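Local coordinates for Esterase/lipase (Lactobacillus rhamnosus, PDB 4N5I), which probably hydrolyses carboxylic ester bonds, as an alpha/beta-hydrolase of the esterase/lipase type, and here holds a phosphinate with octyl and butyl chains, at residues A[6-11]-A[203-208]; A[76-81]-A[105-110]; A[182-187]-A[277-282]. The protein carries 1 engineered substitution. One frame throughout, in Å; residues are numbered along the deposited sequence.

Contact 1: residues A[6-11]-A[203-208]; sequences AMLAKV and AAFYLD. With 2HD ((2R)-2,3-dibutoxypropyl (R)-octylphosphinate), chain B; ACT (acetate ion), chain C.
F205 reaches out from helix 200-211 and lays its ring against the start of helix 6-28, where M7, L8 and V11 gather round it. The ring extends toward that helix because its CG stands anti to the backbone N (chi1 176°). M7 runs antiparallel alongside the phenylalanine and sets its CG over one face, 3.5 Å from F205 CG and offset toward the rim, in a CH-pi contact. The M7 chain then bends, and its SD sits obliquely 5.2 Å from the centroid of the F205 ring, a loose Met-aromatic contact. At the far end of the ring, L8 CB comes within 4.0 Å of F205 CZ.

V11 lies one helical turn beyond M7 and works as a wedge between two aromatic rings. Its CG2 is 3.9 Å from F205 CD2 and 3.8 Å from Y206 CE1, obliquely placed to both. Y206 and V11 meet head-on, and the tyrosine hydroxyl is hydrogen-bonded to W15 further along helix 6-28. One face of the Y206 ring receives the octyl chain of the bound phosphinate: C3 lies over the ring centre, 3.7 Å from Y206 CZ. F78, from the loop after strand 66-72, meets the same tyrosine edge-to-face.

The two segments run almost perpendicular, at 96°, with their axes 10.9 Å apart, so large side chains fill the space where they cross.

No hydrogen bond joins the two segments directly. The junction is an apolar one of methylenes, methyls and ring faces, continuous with the surface that takes up the alkyl tail, which is consistent with a pocket suited to greasy acyl chains and lined by Y206, which the N-terminal helix backs through V11.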
loop_
_atom_site.group_PDB
_atom_site.type_symbol
_atom_site.label_atom_id
_atom_site.label_comp_id
_atom_site.label_asym_id
_atom_site.label_seq_id
_atom_site.Cartn_x
_atom_site.Cartn_y
_atom_site.Cartn_z
ATOM N N ALA A 6 -24.875 -12.133 9.582
ATOM C CA ALA A 6 -24.804 -12.955 8.422
ATOM C C ALA A 6 -23.986 -12.229 7.372
ATOM O O ALA A 6 -23.295 -12.851 6.568
ATOM C CB ALA A 6 -26.220 -13.238 7.903
ATOM N N MET A 7 -24.097 -10.913 7.358
ATOM C CA MET A 7 -23.285 -10.118 6.467
ATOM C C MET A 7 -21.782 -10.305 6.769
ATOM O O MET A 7 -20.988 -10.505 5.827
ATOM C CB MET A 7 -23.672 -8.652 6.557
ATOM C CG MET A 7 -22.932 -7.761 5.608
ATOM S SD MET A 7 -23.066 -8.173 3.880
ATOM C CE MET A 7 -24.702 -7.615 3.417
ATOM N N LEU A 8 -21.419 -10.270 8.054
ATOM C CA LEU A 8 -20.016 -10.465 8.453
ATOM C C LEU A 8 -19.532 -11.858 8.061
ATOM O O LEU A 8 -18.419 -12.024 7.580
ATOM C CB LEU A 8 -19.845 -10.306 9.972
ATOM C CG LEU A 8 -18.437 -10.488 10.542
ATOM C CD1 LEU A 8 -17.435 -9.568 9.875
ATOM C CD2 LEU A 8 -18.493 -10.280 12.059
ATOM N N ALA A 9 -20.377 -12.853 8.312
ATOM C CA ALA A 9 -20.136 -14.229 7.889
ATOM C C ALA A 9 -19.908 -14.344 6.375
ATOM O O ALA A 9 -19.029 -15.083 5.938
ATOM C CB ALA A 9 -21.291 -15.118 8.311
ATOM N N LYS A 10 -20.682 -13.602 5.599
ATOM C CA LYS A 10 -20.534 -13.580 4.138
ATOM C C LYS A 10 -19.220 -12.928 3.633
ATOM O O LYS A 10 -18.549 -13.447 2.726
ATOM C CB LYS A 10 -21.725 -12.874 3.486
ATOM C CG LYS A 10 -22.782 -13.851 3.007
ATOM C CD LYS A 10 -24.053 -13.149 2.530
ATOM C CE LYS A 10 -23.796 -12.570 1.170
ATOM N NZ LYS A 10 -24.125 -13.579 0.092
ATOM N N VAL A 11 -18.885 -11.792 4.246
ATOM C CA VAL A 11 -17.625 -11.103 3.992
ATOM C C VAL A 11 -16.450 -12.052 4.290
ATOM O O VAL A 11 -15.552 -12.272 3.452
ATOM C CB VAL A 11 -17.567 -9.823 4.869
ATOM C CG1 VAL A 11 -16.151 -9.275 4.979
ATOM C CG2 VAL A 11 -18.491 -8.775 4.274
ATOM N N ALA A 203 -21.405 -3.413 0.363
ATOM C CA ALA A 203 -20.495 -2.322 0.237
ATOM C C ALA A 203 -20.721 -1.279 1.358
ATOM O O ALA A 203 -19.770 -0.713 1.900
ATOM C CB ALA A 203 -20.629 -1.694 -1.135
ATOM N N ALA A 204 -21.983 -1.036 1.701
ATOM C CA ALA A 204 -22.338 -0.144 2.804
ATOM C C ALA A 204 -21.780 -0.693 4.121
ATOM O O ALA A 204 -21.299 0.070 4.938
ATOM C CB ALA A 204 -23.862 0.095 2.883
ATOM N N PHE A 205 -21.808 -2.011 4.286
ATOM C CA PHE A 205 -21.253 -2.673 5.446
ATOM C C PHE A 205 -19.717 -2.466 5.611
ATOM O O PHE A 205 -19.261 -2.216 6.710
ATOM C CB PHE A 205 -21.602 -4.158 5.423
ATOM C CG PHE A 205 -20.990 -4.968 6.557
ATOM C CD1 PHE A 205 -21.611 -5.056 7.796
ATOM C CD2 PHE A 205 -19.780 -5.675 6.353
ATOM C CE1 PHE A 205 -21.076 -5.821 8.818
ATOM C CE2 PHE A 205 -19.245 -6.435 7.368
ATOM C CZ PHE A 205 -19.888 -6.512 8.602
ATOM N N TYR A 206 -18.950 -2.624 4.540
ATOM C CA TYR A 206 -17.560 -2.237 4.529
ATOM C C TYR A 206 -17.399 -0.802 5.066
ATOM O O TYR A 206 -16.567 -0.550 5.920
ATOM C CB TYR A 206 -16.989 -2.317 3.108
ATOM C CG TYR A 206 -16.469 -3.716 2.729
ATOM C CD1 TYR A 206 -17.347 -4.754 2.467
ATOM C CD2 TYR A 206 -15.097 -3.991 2.641
ATOM C CE1 TYR A 206 -16.894 -6.040 2.110
ATOM C CE2 TYR A 206 -14.636 -5.277 2.276
ATOM C CZ TYR A 206 -15.548 -6.305 2.000
ATOM O OH TYR A 206 -15.150 -7.619 1.647
ATOM N N LEU A 207 -18.198 0.126 4.550
ATOM C CA LEU A 207 -18.033 1.556 4.882
ATOM C C LEU A 207 -18.326 1.836 6.341
ATOM O O LEU A 207 -17.630 2.662 6.989
ATOM C CB LEU A 207 -18.911 2.415 3.979
ATOM C CG LEU A 207 -18.545 2.425 2.504
ATOM C CD1 LEU A 207 -19.598 3.278 1.769
ATOM C CD2 LEU A 207 -17.148 3.019 2.331
ATOM N N ASP A 208 -19.311 1.134 6.881
ATOM C CA ASP A 208 -19.640 1.291 8.295
ATOM C C ASP A 208 -18.552 0.730 9.175
ATOM O O ASP A 208 -18.295 1.271 10.240
ATOM C CB ASP A 208 -20.941 0.579 8.660
ATOM C CG ASP A 208 -22.187 1.339 8.176
ATOM O OD1 ASP A 208 -22.083 2.508 7.700
ATOM O OD2 ASP A 208 -23.296 0.739 8.261
HETATM O O20 2HD B . -7.956 -4.998 -1.175
HETATM P P9 2HD B . -8.660 -4.947 -2.556
HETATM C C8 2HD B . -10.164 -3.954 -2.592
HETATM C C7 2HD B . -11.338 -4.726 -2.063
HETATM C C6 2HD B . -12.436 -3.718 -1.633
HETATM C C5 2HD B . -13.695 -4.535 -1.477
HETATM C C4 2HD B . -14.921 -3.662 -1.559
HETATM C C3 2HD B . -16.066 -4.602 -1.254
HETATM C C2 2HD B . -17.406 -4.149 -1.839
HETATM C C1 2HD B . -18.473 -5.184 -1.527
HETATM O O10 2HD B . -8.798 -6.447 -2.974
HETATM C C11 2HD B . -8.762 -6.618 -4.374
HETATM C C12 2HD B . -9.588 -7.788 -4.900
HETATM O O21 2HD B . -10.991 -7.552 -4.669
HETATM C C22 2HD B . -11.644 -8.206 -3.570
HETATM C C23 2HD B . -12.895 -8.949 -4.029
HETATM C C24 2HD B . -13.629 -9.523 -2.812
HETATM C C25 2HD B . -14.783 -8.667 -2.339
HETATM C C13 2HD B . -8.987 -9.073 -4.321
HETATM O O14 2HD B . -7.684 -9.185 -4.877
HETATM C C15 2HD B . -7.032 -10.408 -4.541
HETATM C C16 2HD B . -6.538 -10.399 -3.092
HETATM C C17 2HD B . -5.892 -9.070 -2.702
HETATM C C18 2HD B . -5.357 -9.185 -1.296
HETATM C C ACT C . -28.450 -10.622 11.583
HETATM O O ACT C . -27.751 -11.662 11.302
HETATM O OXT ACT C . -28.793 -9.742 10.720
HETATM C CH3 ACT C . -28.871 -10.402 13.000
#

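Contact 2: residues A[76-81]-A[105-110]; sequences GWFYGD and RLLPDV. With 2HD ((2R)-2,3-dibutoxypropyl (R)-octylphosphinate), chain B.
The peptide bond between L107 and P108 is cis, and the ring of F78 is pressed against the chain just where this kink occurs. With F78 CG anti to its own carbonyl carbon (chi1 -83°), the ring is brought up against L107, whose CB stands over the ring centre, 3.7 Å from the F78 centroid and only 6° off the normal, in a CH-pi contact. The two side chains cross at about a right angle. P108 CD reaches F78 CE2 obliquely, and L107 O comes within 3.3 Å of F78 CD2.

The loops are also tied through their backbones. L107 N donates to W77 O over 2.9 Å in a fairly straight bond (163°), and Q115 gives the same carbonyl a second donor. A water lies 2.7 Å from F78 O and within hydrogen-bonding distance of L107 O. L107 CD1 lies 3.6 Å from W77 CB, while L106 lays CD1 along the backbone carbonyls of F78 and G80, 3.4 Å from F78 O.

Behind this interface F78 is also packed by helix 6-28 and helix 200-211, through V11 and F205 among others. With the ring gone, an alanine here would probably leave L107 CB and P108 CD uncovered and open a gap between this loop and the two helices.

G76 and W77 both have positive phi, and G76 N donates to ligand O20 over 2.7 Å. G75 N and A147 N bind the ligand too, an arrangement consistent with the oxyanion hole of an HGGG-type hydrolase. The backbone bonds and the ring packing together probably hold the loop just after its donors, and so help to keep those N-H groups aimed at the ligand.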
loop_
_atom_site.group_PDB
_atom_site.type_symbol
_atom_site.label_atom_id
_atom_site.label_comp_id
_atom_site.label_asym_id
_atom_site.label_seq_id
_atom_site.Cartn_x
_atom_site.Cartn_y
_atom_site.Cartn_z
ATOM N N GLY A 76 -9.029 -5.841 1.160
ATOM C CA GLY A 76 -10.330 -5.282 1.567
ATOM C C GLY A 76 -10.460 -4.865 3.007
ATOM O O GLY A 76 -11.576 -4.824 3.532
ATOM N N TRP A 77 -9.326 -4.542 3.655
ATOM C CA TRP A 77 -9.316 -4.110 5.075
ATOM C C TRP A 77 -9.730 -5.160 6.063
ATOM O O TRP A 77 -9.537 -4.966 7.291
ATOM C CB TRP A 77 -10.194 -2.854 5.311
ATOM C CG TRP A 77 -9.927 -1.682 4.356
ATOM C CD1 TRP A 77 -8.955 -0.737 4.496
ATOM C CD2 TRP A 77 -10.677 -1.316 3.175
ATOM N NE1 TRP A 77 -8.994 0.145 3.425
ATOM C CE2 TRP A 77 -10.063 -0.171 2.626
ATOM C CE3 TRP A 77 -11.794 -1.879 2.492
ATOM C CZ2 TRP A 77 -10.553 0.470 1.453
ATOM C CZ3 TRP A 77 -12.246 -1.277 1.332
ATOM C CH2 TRP A 77 -11.640 -0.112 0.812
ATOM N N PHE A 78 -10.230 -6.299 5.550
ATOM C CA PHE A 78 -10.692 -7.417 6.409
ATOM C C PHE A 78 -9.702 -8.589 6.427
ATOM O O PHE A 78 -9.822 -9.561 7.205
ATOM C CB PHE A 78 -12.050 -7.944 5.894
ATOM C CG PHE A 78 -13.242 -7.171 6.357
ATOM C CD1 PHE A 78 -13.732 -6.099 5.636
ATOM C CD2 PHE A 78 -13.932 -7.572 7.475
ATOM C CE1 PHE A 78 -14.872 -5.426 6.054
ATOM C CE2 PHE A 78 -15.058 -6.864 7.941
ATOM C CZ PHE A 78 -15.532 -5.806 7.208
ATOM N N TYR A 79 -8.716 -8.544 5.541
ATOM C CA TYR A 79 -7.902 -9.759 5.304
ATOM C C TYR A 79 -6.412 -9.427 5.070
ATOM O O TYR A 79 -6.054 -8.361 4.510
ATOM C CB TYR A 79 -8.472 -10.559 4.089
ATOM C CG TYR A 79 -7.543 -11.586 3.446
ATOM C CD1 TYR A 79 -6.829 -11.279 2.286
ATOM C CD2 TYR A 79 -7.400 -12.859 3.976
ATOM C CE1 TYR A 79 -5.972 -12.194 1.685
ATOM C CE2 TYR A 79 -6.534 -13.789 3.429
ATOM C CZ TYR A 79 -5.809 -13.468 2.275
ATOM O OH TYR A 79 -4.939 -14.417 1.721
ATOM N N GLY A 80 -5.552 -10.362 5.454
ATOM C CA GLY A 80 -4.124 -10.318 5.100
ATOM C C GLY A 80 -3.305 -10.141 6.339
ATOM O O GLY A 80 -3.858 -9.992 7.446
ATOM N N ASP A 81 -1.999 -10.202 6.170
ATOM C CA ASP A 81 -1.006 -10.005 7.243
ATOM C C ASP A 81 0.360 -9.664 6.578
ATOM O O ASP A 81 0.442 -9.506 5.359
ATOM C CB ASP A 81 -0.914 -11.273 8.107
ATOM C CG ASP A 81 -0.551 -12.492 7.317
ATOM O OD1 ASP A 81 0.206 -12.352 6.324
ATOM O OD2 ASP A 81 -1.105 -13.594 7.660
ATOM N N ARG A 105 -4.026 -4.355 12.158
ATOM C CA ARG A 105 -5.241 -5.002 12.638
ATOM C C ARG A 105 -6.349 -4.846 11.598
ATOM O O ARG A 105 -6.381 -3.887 10.843
ATOM C CB ARG A 105 -5.673 -4.494 14.021
ATOM C CG ARG A 105 -4.713 -4.783 15.151
ATOM C CD ARG A 105 -4.917 -3.842 16.327
ATOM N NE ARG A 105 -4.725 -2.408 16.025
ATOM C CZ ARG A 105 -5.102 -1.433 16.852
ATOM N NH1 ARG A 105 -5.611 -1.724 18.027
ATOM N NH2 ARG A 105 -4.888 -0.179 16.549
ATOM N N LEU A 106 -7.153 -5.881 11.471
ATOM C CA LEU A 106 -8.207 -5.966 10.470
ATOM C C LEU A 106 -9.613 -5.557 10.984
ATOM O O LEU A 106 -9.978 -5.753 12.109
ATOM C CB LEU A 106 -8.310 -7.438 10.017
ATOM C CG LEU A 106 -6.961 -7.999 9.539
ATOM C CD1 LEU A 106 -7.064 -9.489 9.180
ATOM C CD2 LEU A 106 -6.412 -7.185 8.388
ATOM N N LEU A 107 -10.422 -5.083 10.072
ATOM C CA LEU A 107 -11.820 -4.863 10.328
ATOM C C LEU A 107 -12.323 -6.266 10.577
ATOM O O LEU A 107 -11.816 -7.186 9.989
ATOM C CB LEU A 107 -12.501 -4.289 9.109
ATOM C CG LEU A 107 -12.030 -2.965 8.524
ATOM C CD1 LEU A 107 -13.040 -2.445 7.497
ATOM C CD2 LEU A 107 -11.781 -1.945 9.573
ATOM N N PRO A 108 -13.327 -6.412 11.454
ATOM C CA PRO A 108 -14.025 -5.363 12.205
ATOM C C PRO A 108 -13.498 -5.136 13.609
ATOM O O PRO A 108 -14.138 -4.492 14.402
ATOM C CB PRO A 108 -15.423 -5.963 12.348
ATOM C CG PRO A 108 -15.158 -7.425 12.518
ATOM C CD PRO A 108 -13.992 -7.724 11.585
ATOM N N ASP A 109 -12.355 -5.693 13.924
ATOM C CA ASP A 109 -11.735 -5.560 15.252
ATOM C C ASP A 109 -11.310 -4.129 15.542
ATOM O O ASP A 109 -11.319 -3.676 16.697
ATOM C CB ASP A 109 -10.553 -6.489 15.292
ATOM C CG ASP A 109 -10.948 -7.916 14.912
ATOM O OD1 ASP A 109 -11.725 -8.524 15.691
ATOM O OD2 ASP A 109 -10.549 -8.373 13.804
ATOM N N VAL A 110 -10.971 -3.424 14.477
ATOM C CA VAL A 110 -10.621 -2.032 14.517
ATOM C C VAL A 110 -11.393 -1.351 13.438
ATOM O O VAL A 110 -12.095 -2.003 12.620
ATOM C CB VAL A 110 -9.113 -1.821 14.268
ATOM C CG1 VAL A 110 -8.383 -2.380 15.438
ATOM C CG2 VAL A 110 -8.608 -2.460 12.936
HETATM O O20 2HD B . -7.956 -4.998 -1.175
HETATM P P9 2HD B . -8.660 -4.947 -2.556
HETATM C C8 2HD B . -10.164 -3.954 -2.592
HETATM C C7 2HD B . -11.338 -4.726 -2.063
HETATM C C6 2HD B . -12.436 -3.718 -1.633
HETATM C C5 2HD B . -13.695 -4.535 -1.477
HETATM C C4 2HD B . -14.921 -3.662 -1.559
HETATM C C3 2HD B . -16.066 -4.602 -1.254
HETATM C C2 2HD B . -17.406 -4.149 -1.839
HETATM C C1 2HD B . -18.473 -5.184 -1.527
HETATM O O10 2HD B . -8.798 -6.447 -2.974
HETATM C C11 2HD B . -8.762 -6.618 -4.374
HETATM C C12 2HD B . -9.588 -7.788 -4.900
HETATM O O21 2HD B . -10.991 -7.552 -4.669
HETATM C C22 2HD B . -11.644 -8.206 -3.570
HETATM C C23 2HD B . -12.895 -8.949 -4.029
HETATM C C24 2HD B . -13.629 -9.523 -2.812
HETATM C C25 2HD B . -14.783 -8.667 -2.339
HETATM C C13 2HD B . -8.987 -9.073 -4.321
HETATM O O14 2HD B . -7.684 -9.185 -4.877
HETATM C C15 2HD B . -7.032 -10.408 -4.541
HETATM C C16 2HD B . -6.538 -10.399 -3.092
HETATM C C17 2HD B . -5.892 -9.070 -2.702
HETATM C C18 2HD B . -5.357 -9.185 -1.296
HETATM O O HOH W 1 -11.285 -9.754 9.481
#

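Contact 3: residues A[182-187]-A[277-282]; sequences LVCPVA and KHVFNV. With 2HD ((2R)-2,3-dibutoxypropyl (R)-octylphosphinate), chain B.
V183 overlaps the side-chain amide of N281: its CG1 methyl lies 3.4 Å from N281 OD1, and its CG2 is 3.9 Å from N281 ND2. The two side chains face each other. V183 has CG1 anti to the backbone N (chi1 171°), which sends both methyls at the amide, and the same CG1 rests more loosely against V279 CG1 and V282 CG2. The amide nitrogen is engaged by N294 OD1 on helix 288-311, which steadies the group that V183 leans on.

Next along the chain, past the end of strand 179-183, C184 makes the one polar link between the segments. V279 N points at C184 SG from 3.6 Å, with an angle of 159° at the hydrogen; the bond is straight but weak, as a sulfur acceptor at this length would suggest. V279 holds the N-cap position of the short helix 280-283, and its CG1 comes back to within 4.1 Å of C184 CB. Both C184 and V279 have positive phi, so each chain turns sharply where the two backbones approach.

Just before V279, H278 leaves this packing and turns to the bound phosphinate. In one of its two conformers, ligand C12 lies over the centre of the imidazole, K277 CD sits on the opposite face, and H278 CD2 is 3.1 Å from ligand O14. The hydrogen bond of H278 ND1 to S244 belongs to that same conformer, and like the approach to O14 it is tentative.

The contact is thus a buried, mostly apolar seam with a single soft N-H...S link. It braces the H278 loop against the end of a central strand whose V183 is also backbone-bonded to G144 and S146, the probable nucleophile elbow, and probably helps to hold the histidine's backbone beside the ligand.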
loop_
_atom_site.group_PDB
_atom_site.type_symbol
_atom_site.label_atom_id
_atom_site.label_comp_id
_atom_site.label_asym_id
_atom_site.label_seq_id
_atom_site.Cartn_x
_atom_site.Cartn_y
_atom_site.Cartn_z
ATOM N N LEU A 182 0.468 3.488 -6.139
ATOM C CA LEU A 182 -0.773 2.826 -5.804
ATOM C C LEU A 182 -1.076 1.802 -6.854
ATOM O O LEU A 182 -1.127 2.152 -8.047
ATOM C CB LEU A 182 -1.921 3.874 -5.803
ATOM C CG LEU A 182 -1.600 5.097 -4.969
ATOM C CD1 LEU A 182 -2.785 6.063 -4.879
ATOM C CD2 LEU A 182 -1.264 4.664 -3.540
ATOM N N VAL A 183 -1.317 0.569 -6.423
ATOM C CA VAL A 183 -1.576 -0.509 -7.358
ATOM C C VAL A 183 -3.028 -0.919 -7.216
ATOM O O VAL A 183 -3.463 -1.388 -6.152
ATOM C CB VAL A 183 -0.653 -1.715 -7.118
ATOM C CG1 VAL A 183 -1.092 -2.885 -7.962
ATOM C CG2 VAL A 183 0.780 -1.370 -7.429
ATOM N N CYS A 184 -3.778 -0.745 -8.308
ATOM C CA CYS A 184 -5.224 -0.928 -8.357
ATOM C C CYS A 184 -5.942 -0.437 -7.066
ATOM O O CYS A 184 -6.707 -1.177 -6.418
ATOM C CB CYS A 184 -5.591 -2.391 -8.613
ATOM S SG CYS A 184 -4.844 -3.127 -10.054
ATOM N N PRO A 185 -5.687 0.800 -6.704
ATOM C CA PRO A 185 -6.229 1.278 -5.467
ATOM C C PRO A 185 -7.750 1.382 -5.485
ATOM O O PRO A 185 -8.327 1.602 -6.537
ATOM C CB PRO A 185 -5.666 2.708 -5.394
ATOM C CG PRO A 185 -5.585 3.138 -6.802
ATOM C CD PRO A 185 -5.023 1.903 -7.460
ATOM N N VAL A 186 -8.325 1.283 -4.289
ATOM C CA VAL A 186 -9.734 1.617 -4.010
ATOM C C VAL A 186 -9.735 2.816 -3.085
ATOM O O VAL A 186 -10.105 2.705 -1.941
ATOM C CB VAL A 186 -10.495 0.418 -3.421
ATOM C CG1 VAL A 186 -11.968 0.740 -3.197
ATOM C CG2 VAL A 186 -10.485 -0.700 -4.434
ATOM N N ALA A 187 -9.286 3.957 -3.618
ATOM C CA ALA A 187 -8.995 5.169 -2.833
ATOM C C ALA A 187 -10.267 5.998 -2.569
ATOM O O ALA A 187 -10.258 6.899 -1.693
ATOM C CB ALA A 187 -7.904 6.032 -3.526
ATOM N N LYS A 277 -5.180 -9.022 -14.204
ATOM C CA LYS A 277 -6.336 -8.674 -13.406
ATOM C C LYS A 277 -5.833 -7.993 -12.174
ATOM O O LYS A 277 -4.680 -7.442 -12.178
ATOM C CB LYS A 277 -7.327 -9.826 -13.193
ATOM C CG LYS A 277 -6.713 -11.159 -12.894
ATOM C CD LYS A 277 -6.274 -11.300 -11.467
ATOM C CE LYS A 277 -5.888 -12.739 -11.211
ATOM N NZ LYS A 277 -4.529 -12.942 -11.847
ATOM N N HIS A 278 -6.718 -7.916 -11.194
ATOM C CA HIS A 278 -6.473 -7.120 -10.018
ATOM C C HIS A 278 -5.179 -7.564 -9.310
ATOM O O HIS A 278 -4.887 -8.769 -9.103
ATOM C CB HIS A 278 -7.715 -7.053 -9.068
ATOM C CG HIS A 278 -8.233 -8.384 -8.610
ATOM N ND1 HIS A 278 -9.551 -8.762 -8.785
ATOM C CD2 HIS A 278 -7.620 -9.427 -8.003
ATOM C CE1 HIS A 278 -9.730 -9.972 -8.294
ATOM N NE2 HIS A 278 -8.577 -10.393 -7.798
ATOM N N VAL A 279 -4.412 -6.560 -8.961
ATOM C CA VAL A 279 -3.112 -6.670 -8.345
ATOM C C VAL A 279 -2.196 -7.746 -8.962
ATOM O O VAL A 279 -1.413 -8.331 -8.248
ATOM C CB VAL A 279 -3.208 -6.627 -6.798
ATOM C CG1 VAL A 279 -4.102 -5.457 -6.366
ATOM C CG2 VAL A 279 -3.782 -7.867 -6.210
ATOM N N PHE A 280 -2.254 -7.982 -10.281
ATOM C CA PHE A 280 -1.451 -9.072 -10.924
ATOM C C PHE A 280 0.060 -8.928 -10.639
ATOM O O PHE A 280 0.780 -9.896 -10.455
ATOM C CB PHE A 280 -1.716 -9.217 -12.432
ATOM C CG PHE A 280 -1.043 -8.163 -13.255
ATOM C CD1 PHE A 280 0.294 -8.278 -13.580
ATOM C CD2 PHE A 280 -1.701 -7.012 -13.618
ATOM C CE1 PHE A 280 0.938 -7.276 -14.283
ATOM C CE2 PHE A 280 -1.036 -6.005 -14.297
ATOM C CZ PHE A 280 0.283 -6.171 -14.656
ATOM N N ASN A 281 0.554 -7.694 -10.623
ATOM C CA ASN A 281 1.995 -7.480 -10.441
ATOM C C ASN A 281 2.494 -7.705 -9.004
ATOM O O ASN A 281 3.677 -7.892 -8.785
ATOM C CB ASN A 281 2.383 -6.116 -10.976
ATOM C CG ASN A 281 1.689 -4.984 -10.218
ATOM O OD1 ASN A 281 0.459 -4.832 -10.307
ATOM N ND2 ASN A 281 2.457 -4.239 -9.438
ATOM N N VAL A 282 1.584 -7.780 -8.061
ATOM C CA VAL A 282 1.888 -8.153 -6.664
ATOM C C VAL A 282 1.741 -9.662 -6.483
ATOM O O VAL A 282 2.527 -10.317 -5.813
ATOM C CB VAL A 282 0.925 -7.435 -5.698
ATOM C CG1 VAL A 282 1.149 -7.807 -4.257
ATOM C CG2 VAL A 282 1.075 -5.934 -5.822
HETATM O O20 2HD B . -7.956 -4.998 -1.175
HETATM P P9 2HD B . -8.660 -4.947 -2.556
HETATM C C8 2HD B . -10.164 -3.954 -2.592
HETATM C C7 2HD B . -11.338 -4.726 -2.063
HETATM C C6 2HD B . -12.436 -3.718 -1.633
HETATM C C5 2HD B . -13.695 -4.535 -1.477
HETATM C C4 2HD B . -14.921 -3.662 -1.559
HETATM C C3 2HD B . -16.066 -4.602 -1.254
HETATM C C2 2HD B . -17.406 -4.149 -1.839
HETATM C C1 2HD B . -18.473 -5.184 -1.527
HETATM O O10 2HD B . -8.798 -6.447 -2.974
HETATM C C11 2HD B . -8.762 -6.618 -4.374
HETATM C C12 2HD B . -9.588 -7.788 -4.900
HETATM O O21 2HD B . -10.991 -7.552 -4.669
HETATM C C22 2HD B . -11.644 -8.206 -3.570
HETATM C C23 2HD B . -12.895 -8.949 -4.029
HETATM C C24 2HD B . -13.629 -9.523 -2.812
HETATM C C25 2HD B . -14.783 -8.667 -2.339
HETATM C C13 2HD B . -8.987 -9.073 -4.321
HETATM O O14 2HD B . -7.684 -9.185 -4.877
HETATM C C15 2HD B . -7.032 -10.408 -4.541
HETATM C C16 2HD B . -6.538 -10.399 -3.092
HETATM C C17 2HD B . -5.892 -9.070 -2.702
HETATM C C18 2HD B . -5.357 -9.185 -1.296
#

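The chain opens with helix 6-28, which waits nearly two hundred residues for its partner: contact 1 closes that long loop when helix 200-211 arrives. Within it, contact 2 closes a short loop, tying the loop after strand 66-72 to the one after strand 98-102. Contact 3 starts later, at the end of strand 179-183, still inside the span of contact 1, and closes beyond it at 277-282, so contacts 1 and 3 cross while 2 and 3 follow in series. Contacts 1 and 2 meet through F78, V11, F205 and Y206; W77 packs on V186 of contact 3. All three touch the phosphinate, joining N-terminal helix, helix 200-211 and strand ends around it.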